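Local coordinates for protein transcriptional regulator, TetR family (Legionella pneumophila subsp. pneumophila str. Philadelphia 1, PDB 3ON4) that probably binds DNA through an N-terminal helix-turn-helix domain and regulates transcription, as a member of the TetR family of bacterial regulators, at residues 64-69 with 131-136; 85-90 with 139-144. All blocks are in the same frame, centred on the assembly; numbering follows the deposited sequence.

How the contacts relate
Both contacts use helix 121-144, which meets helix 54-77 in contact 1 and, nearer its C-terminal end, helix 84-98 in contact 2. The centres of the two contacts lie about 15 Å apart; contact 1 is about 7 Å from the centre of the chain and contact 2 about 18 Å. Their segments alternate along the sequence, in the order 64-69, 85-90, 131-136, 139-144, and the two partner helices follow one another in the chain. One long helix thus packs against two consecutive ones within the all-helical body of a TetR-type regulator, while helix 54-77 also reaches helix 11-26 of the N-terminal part.

Contact 1: 64-69 with 131-136; sequences WHTDKI and FELIIE
Ile-69 and Ile-134 make the tightest meeting between helix segments 64-69 and 131-136, with CG2 of Ile-69 lying 3.6 Å from CD1 of Ile-134. The two side chains meet at a slant, a branch methyl on one side and a chain-end methyl on the other. CG2 of Ile-69 stands anti to the backbone N (CG1 being at chi1 -64°), and from there it faces the other helix. Ile-134 starts off less directly, but the bend at chi2 (-64°) swings its CD1 across.

A looser methyl pair lies alongside: CG2 of Thr-66 is 4.1 Å from CD1 of Leu-133, and these side chains pass one another in opposite directions. Thr-66 offers its methyl here because its hydroxyl is turned back, beside the backbone N, where OG1 hydrogen-bonds to the carbonyl O of Ile-62 one turn earlier.

No hydrogen bond joins the two segments, and 8.1 Å separates CA of Thr-66 from CA of Leu-133. Leu-133 and Ile-134 both also touch Leu-73, further along helix 54-77. That helix links the helix-turn-helix part to the body of a TetR-type regulator, and His-65 and Lys-68 turn their polar ends to Glu-20 of helix 11-26. Helix 121-144 also joins the dimer contact, Phe-131 packing on Leu-169 of the second subunit.

The chemistry is therefore methyl against methyl, a small patch of 143 Å², buried at the isoleucines and partly exposed at Thr-66 and Leu-133: nonpolar packing with little directionality.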
loop_
_atom_site.group_PDB
_atom_site.type_symbol
_atom_site.label_atom_id
_atom_site.label_comp_id
_atom_site.label_asym_id
_atom_site.label_seq_id
_atom_site.Cartn_x
_atom_site.Cartn_y
_atom_site.Cartn_z
ATOM N N TRP A 64 -1.982 -14.823 13.837
ATOM C CA TRP A 64 -1.017 -14.573 14.895
ATOM C C TRP A 64 -0.679 -13.081 15.042
ATOM O O TRP A 64 -0.698 -12.512 16.159
ATOM C CB TRP A 64 0.250 -15.330 14.551
ATOM C CG TRP A 64 1.352 -15.225 15.519
ATOM C CD1 TRP A 64 1.286 -15.407 16.872
ATOM C CD2 TRP A 64 2.724 -14.972 15.208
ATOM N NE1 TRP A 64 2.538 -15.250 17.429
ATOM C CE2 TRP A 64 3.440 -14.997 16.423
ATOM C CE3 TRP A 64 3.422 -14.714 14.011
ATOM C CZ2 TRP A 64 4.825 -14.772 16.483
ATOM C CZ3 TRP A 64 4.786 -14.490 14.074
ATOM C CH2 TRP A 64 5.474 -14.525 15.297
ATOM N N HIS A 65 -0.396 -12.442 13.907
ATOM C CA HIS A 65 -0.029 -11.033 13.902
ATOM C C HIS A 65 -1.166 -10.178 14.440
ATOM O O HIS A 65 -0.919 -9.243 15.201
ATOM C CB HIS A 65 0.305 -10.577 12.477
ATOM C CG HIS A 65 0.846 -9.179 12.380
ATOM N ND1 HIS A 65 2.175 -8.883 12.571
ATOM C CD2 HIS A 65 0.254 -8.014 12.018
ATOM C CE1 HIS A 65 2.372 -7.589 12.375
ATOM N NE2 HIS A 65 1.223 -7.040 12.027
ATOM N N THR A 66 -2.395 -10.473 14.024
ATOM C CA THR A 66 -3.573 -9.740 14.514
ATOM C C THR A 66 -3.744 -9.883 16.034
ATOM O O THR A 66 -4.049 -8.906 16.728
ATOM C CB THR A 66 -4.859 -10.181 13.804
ATOM O OG1 THR A 66 -4.701 -10.019 12.379
ATOM C CG2 THR A 66 -6.070 -9.344 14.293
ATOM N N ASP A 67 -3.533 -11.091 16.547
ATOM C CA ASP A 67 -3.586 -11.330 17.976
ATOM C C ASP A 67 -2.537 -10.512 18.732
ATOM O O ASP A 67 -2.815 -9.993 19.808
ATOM C CB ASP A 67 -3.378 -12.815 18.282
ATOM C CG ASP A 67 -4.610 -13.660 17.991
ATOM O OD1 ASP A 67 -5.715 -13.107 17.771
ATOM O OD2 ASP A 67 -4.466 -14.903 18.005
ATOM N N LYS A 68 -1.331 -10.438 18.184
ATOM C CA LYS A 68 -0.256 -9.647 18.770
ATOM C C LYS A 68 -0.593 -8.160 18.793
ATOM O O LYS A 68 -0.423 -7.506 19.830
ATOM C CB LYS A 68 1.059 -9.840 18.029
ATOM C CG LYS A 68 1.689 -11.215 18.257
ATOM C CD LYS A 68 3.148 -11.247 17.838
ATOM C CE LYS A 68 3.329 -11.244 16.325
ATOM N NZ LYS A 68 4.789 -11.302 15.980
ATOM N N ILE A 69 -1.090 -7.647 17.668
ATOM C CA ILE A 69 -1.500 -6.245 17.587
ATOM C C ILE A 69 -2.670 -5.940 18.526
ATOM O O ILE A 69 -2.691 -4.880 19.163
ATOM C CB ILE A 69 -1.904 -5.848 16.162
ATOM C CG1 ILE A 69 -0.707 -5.954 15.221
ATOM C CG2 ILE A 69 -2.385 -4.419 16.134
ATOM C CD1 ILE A 69 0.322 -4.860 15.424
ATOM N N PHE A 131 -7.765 -5.216 9.523
ATOM C CA PHE A 131 -8.158 -3.817 9.383
ATOM C C PHE A 131 -9.406 -3.453 10.191
ATOM O O PHE A 131 -9.459 -2.380 10.792
ATOM C CB PHE A 131 -8.272 -3.430 7.910
ATOM C CG PHE A 131 -6.918 -3.293 7.262
ATOM C CD1 PHE A 131 -6.069 -2.270 7.653
ATOM C CD2 PHE A 131 -6.456 -4.234 6.349
ATOM C CE1 PHE A 131 -4.794 -2.163 7.118
ATOM C CE2 PHE A 131 -5.194 -4.120 5.808
ATOM C CZ PHE A 131 -4.360 -3.092 6.194
ATOM N N GLU A 132 -10.387 -4.349 10.209
ATOM C CA GLU A 132 -11.597 -4.144 11.001
ATOM C C GLU A 132 -11.245 -3.950 12.479
ATOM O O GLU A 132 -11.807 -3.082 13.124
ATOM C CB GLU A 132 -12.575 -5.323 10.802
ATOM C CG GLU A 132 -13.248 -5.236 9.433
ATOM C CD GLU A 132 -13.890 -6.530 8.965
ATOM O OE1 GLU A 132 -14.038 -7.473 9.784
ATOM O OE2 GLU A 132 -14.246 -6.585 7.752
ATOM N N LEU A 133 -10.292 -4.724 12.993
ATOM C CA LEU A 133 -9.862 -4.593 14.382
ATOM C C LEU A 133 -9.199 -3.239 14.648
ATOM O O LEU A 133 -9.500 -2.587 15.639
ATOM C CB LEU A 133 -8.895 -5.703 14.750
ATOM C CG LEU A 133 -8.507 -5.761 16.230
ATOM C CD1 LEU A 133 -8.507 -7.213 16.735
ATOM C CD2 LEU A 133 -7.170 -5.099 16.412
ATOM N N ILE A 134 -8.335 -2.816 13.729
ATOM C CA ILE A 134 -7.621 -1.555 13.865
ATOM C C ILE A 134 -8.583 -0.379 13.808
ATOM O O ILE A 134 -8.525 0.508 14.652
ATOM C CB ILE A 134 -6.520 -1.369 12.786
ATOM C CG1 ILE A 134 -5.384 -2.398 12.925
ATOM C CG2 ILE A 134 -5.967 0.085 12.799
ATOM C CD1 ILE A 134 -4.592 -2.302 14.169
ATOM N N ILE A 135 -9.487 -0.399 12.824
ATOM C CA ILE A 135 -10.466 0.663 12.618
ATOM C C ILE A 135 -11.428 0.777 13.808
ATOM O O ILE A 135 -11.648 1.884 14.334
ATOM C CB ILE A 135 -11.200 0.448 11.283
ATOM C CG1 ILE A 135 -10.198 0.659 10.130
ATOM C CG2 ILE A 135 -12.455 1.330 11.177
ATOM C CD1 ILE A 135 -10.669 0.138 8.826
ATOM N N GLU A 136 -11.945 -0.362 14.279
ATOM C CA GLU A 136 -12.795 -0.382 15.475
ATOM C C GLU A 136 -12.054 0.175 16.702
ATOM O O GLU A 136 -12.621 0.971 17.445
ATOM C CB GLU A 136 -13.320 -1.800 15.754
ATOM C CG GLU A 136 -14.270 -1.924 16.965
ATOM C CD GLU A 136 -15.455 -0.972 16.897
ATOM O OE1 GLU A 136 -16.018 -0.783 15.785
ATOM O OE2 GLU A 136 -15.803 -0.392 17.948
#

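Contact 2: 85-90 with 139-144; sequences KEKIQK and KGVLET
Segments 85-90 and 139-144 are nearly antiparallel helical turns, the N-to-C directions of these short segments 156° apart and their axes 9.8 Å from each other at closest, with Lys-87 and Val-141 level with each other. Val-141 is at the centre of this meeting. Its CG1 stands 3.7 Å from CD1 of Ile-88 and also lies 4.0 Å from CB of Lys-87, and so touches two successive residues of the facing helix. With CG1 anti to the backbone N (chi1 170°), Val-141 presents this one methyl to both partners. The side chains of Ile-88 and Val-141 run by one another in opposed senses, which brings CD1 of Ile-88 alongside CB of Val-141 as well, at 4.1 Å.

The contact fades at Leu-142, whose CD2 is 4.5 Å from CG1 of Ile-88. Lys-87 contributes the root of its side chain; beyond CG the chain runs out extended, and its NZ makes a weak hydrogen bond to the carbonyl O of Ser-77. No hydrogen bond crosses between the two segments.

This is plain antiparallel helix packing inside the C-terminal, LmrA/YxaF-like part of the protein, and other parts of the chain border it. Ile-190, near the C-terminus, touches both Ile-88 and Leu-142, while Ile-186 of helix 177-189 also packs on Ile-88. Leu-142 rests on Ser-152 of helix 149-173 too, and Ile-76 of helix 54-77 lies against Lys-87, so helices 54-77, 149-173 and 177-189 are all in touch with the pair.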
loop_
_atom_site.group_PDB
_atom_site.type_symbol
_atom_site.label_atom_id
_atom_site.label_comp_id
_atom_site.label_asym_id
_atom_site.label_seq_id
_atom_site.Cartn_x
_atom_site.Cartn_y
_atom_site.Cartn_z
ATOM N N LYS A 85 -5.685 11.369 22.415
ATOM C CA LYS A 85 -4.675 11.771 21.453
ATOM C C LYS A 85 -3.392 11.006 21.686
ATOM O O LYS A 85 -2.776 10.550 20.740
ATOM C CB LYS A 85 -4.393 13.267 21.580
ATOM C CG LYS A 85 -3.435 13.797 20.551
ATOM C CD LYS A 85 -3.389 15.314 20.632
ATOM C CE LYS A 85 -2.607 15.889 19.488
ATOM N NZ LYS A 85 -2.689 17.371 19.495
ATOM N N GLU A 86 -2.996 10.857 22.941
ATOM C CA GLU A 86 -1.774 10.117 23.258
ATOM C C GLU A 86 -1.911 8.640 22.871
ATOM O O GLU A 86 -0.935 8.024 22.464
ATOM C CB GLU A 86 -1.426 10.264 24.743
ATOM C CG GLU A 86 -0.849 11.644 25.140
ATOM C CD GLU A 86 -0.704 11.840 26.642
ATOM O OE1 GLU A 86 -1.528 11.325 27.431
ATOM O OE2 GLU A 86 0.230 12.553 27.049
ATOM N N LYS A 87 -3.111 8.078 22.993
ATOM C CA LYS A 87 -3.344 6.670 22.596
ATOM C C LYS A 87 -3.132 6.467 21.081
ATOM O O LYS A 87 -2.526 5.478 20.640
ATOM C CB LYS A 87 -4.743 6.210 23.023
ATOM C CG LYS A 87 -4.920 6.092 24.542
ATOM C CD LYS A 87 -6.344 5.715 24.925
ATOM C CE LYS A 87 -6.485 5.610 26.438
ATOM N NZ LYS A 87 -7.901 5.650 26.896
ATOM N N ILE A 88 -3.622 7.422 20.294
ATOM C CA ILE A 88 -3.417 7.403 18.855
ATOM C C ILE A 88 -1.927 7.576 18.556
ATOM O O ILE A 88 -1.388 6.870 17.716
ATOM C CB ILE A 88 -4.207 8.521 18.119
ATOM C CG1 ILE A 88 -5.738 8.425 18.366
ATOM C CG2 ILE A 88 -3.867 8.484 16.625
ATOM C CD1 ILE A 88 -6.302 7.034 18.191
ATOM N N GLN A 89 -1.256 8.513 19.232
ATOM C CA GLN A 89 0.196 8.697 19.026
ATOM C C GLN A 89 0.977 7.410 19.343
ATOM O O GLN A 89 1.893 7.010 18.602
ATOM C CB GLN A 89 0.730 9.890 19.859
ATOM C CG GLN A 89 0.199 11.267 19.400
ATOM C CD GLN A 89 0.505 12.406 20.373
ATOM O OE1 GLN A 89 0.597 12.208 21.592
ATOM N NE2 GLN A 89 0.631 13.617 19.838
ATOM N N LYS A 90 0.606 6.740 20.429
ATOM C CA LYS A 90 1.299 5.510 20.828
ATOM C C LYS A 90 0.971 4.343 19.900
ATOM O O LYS A 90 1.814 3.465 19.678
ATOM C CB LYS A 90 0.979 5.135 22.285
ATOM C CG LYS A 90 1.499 6.103 23.317
ATOM C CD LYS A 90 3.033 6.160 23.427
ATOM C CE LYS A 90 3.438 7.190 24.486
ATOM N NZ LYS A 90 4.917 7.443 24.617
ATOM N N LYS A 139 -11.697 4.059 16.164
ATOM C CA LYS A 139 -13.031 4.651 16.324
ATOM C C LYS A 139 -13.425 4.748 17.788
ATOM O O LYS A 139 -13.912 5.791 18.254
ATOM C CB LYS A 139 -14.083 3.817 15.586
ATOM C CG LYS A 139 -15.543 4.271 15.779
ATOM C CD LYS A 139 -16.452 3.141 15.300
ATOM C CE LYS A 139 -17.898 3.439 15.481
ATOM N NZ LYS A 139 -18.658 2.192 15.818
ATOM N N GLY A 140 -13.218 3.658 18.520
ATOM C CA GLY A 140 -13.529 3.639 19.965
ATOM C C GLY A 140 -12.747 4.658 20.788
ATOM O O GLY A 140 -13.317 5.335 21.658
ATOM N N VAL A 141 -11.448 4.761 20.535
ATOM C CA VAL A 141 -10.594 5.734 21.225
ATOM C C VAL A 141 -11.102 7.149 20.927
ATOM O O VAL A 141 -11.240 7.989 21.825
ATOM C CB VAL A 141 -9.099 5.583 20.783
ATOM C CG1 VAL A 141 -8.273 6.737 21.297
ATOM C CG2 VAL A 141 -8.504 4.262 21.295
ATOM N N LEU A 142 -11.407 7.397 19.658
ATOM C CA LEU A 142 -11.873 8.709 19.213
ATOM C C LEU A 142 -13.233 9.082 19.778
ATOM O O LEU A 142 -13.490 10.256 20.058
ATOM C CB LEU A 142 -11.891 8.781 17.675
ATOM C CG LEU A 142 -10.539 8.766 16.957
ATOM C CD1 LEU A 142 -10.768 8.559 15.455
ATOM C CD2 LEU A 142 -9.743 10.040 17.200
ATOM N N GLU A 143 -14.101 8.093 19.968
ATOM C CA GLU A 143 -15.386 8.323 20.640
ATOM C C GLU A 143 -15.207 8.736 22.098
ATOM O O GLU A 143 -15.961 9.583 22.596
ATOM C CB GLU A 143 -16.289 7.097 20.541
ATOM C CG GLU A 143 -16.858 6.896 19.153
ATOM C CD GLU A 143 -17.628 5.597 18.998
ATOM O OE1 GLU A 143 -17.361 4.628 19.749
ATOM O OE2 GLU A 143 -18.515 5.552 18.119
ATOM N N THR A 144 -14.192 8.187 22.772
ATOM C CA THR A 144 -13.848 8.640 24.136
ATOM C C THR A 144 -13.327 10.077 24.143
ATOM O O THR A 144 -13.351 10.744 25.171
ATOM C CB THR A 144 -12.809 7.743 24.849
ATOM O OG1 THR A 144 -11.524 7.877 24.222
ATOM C CG2 THR A 144 -13.268 6.276 24.862
#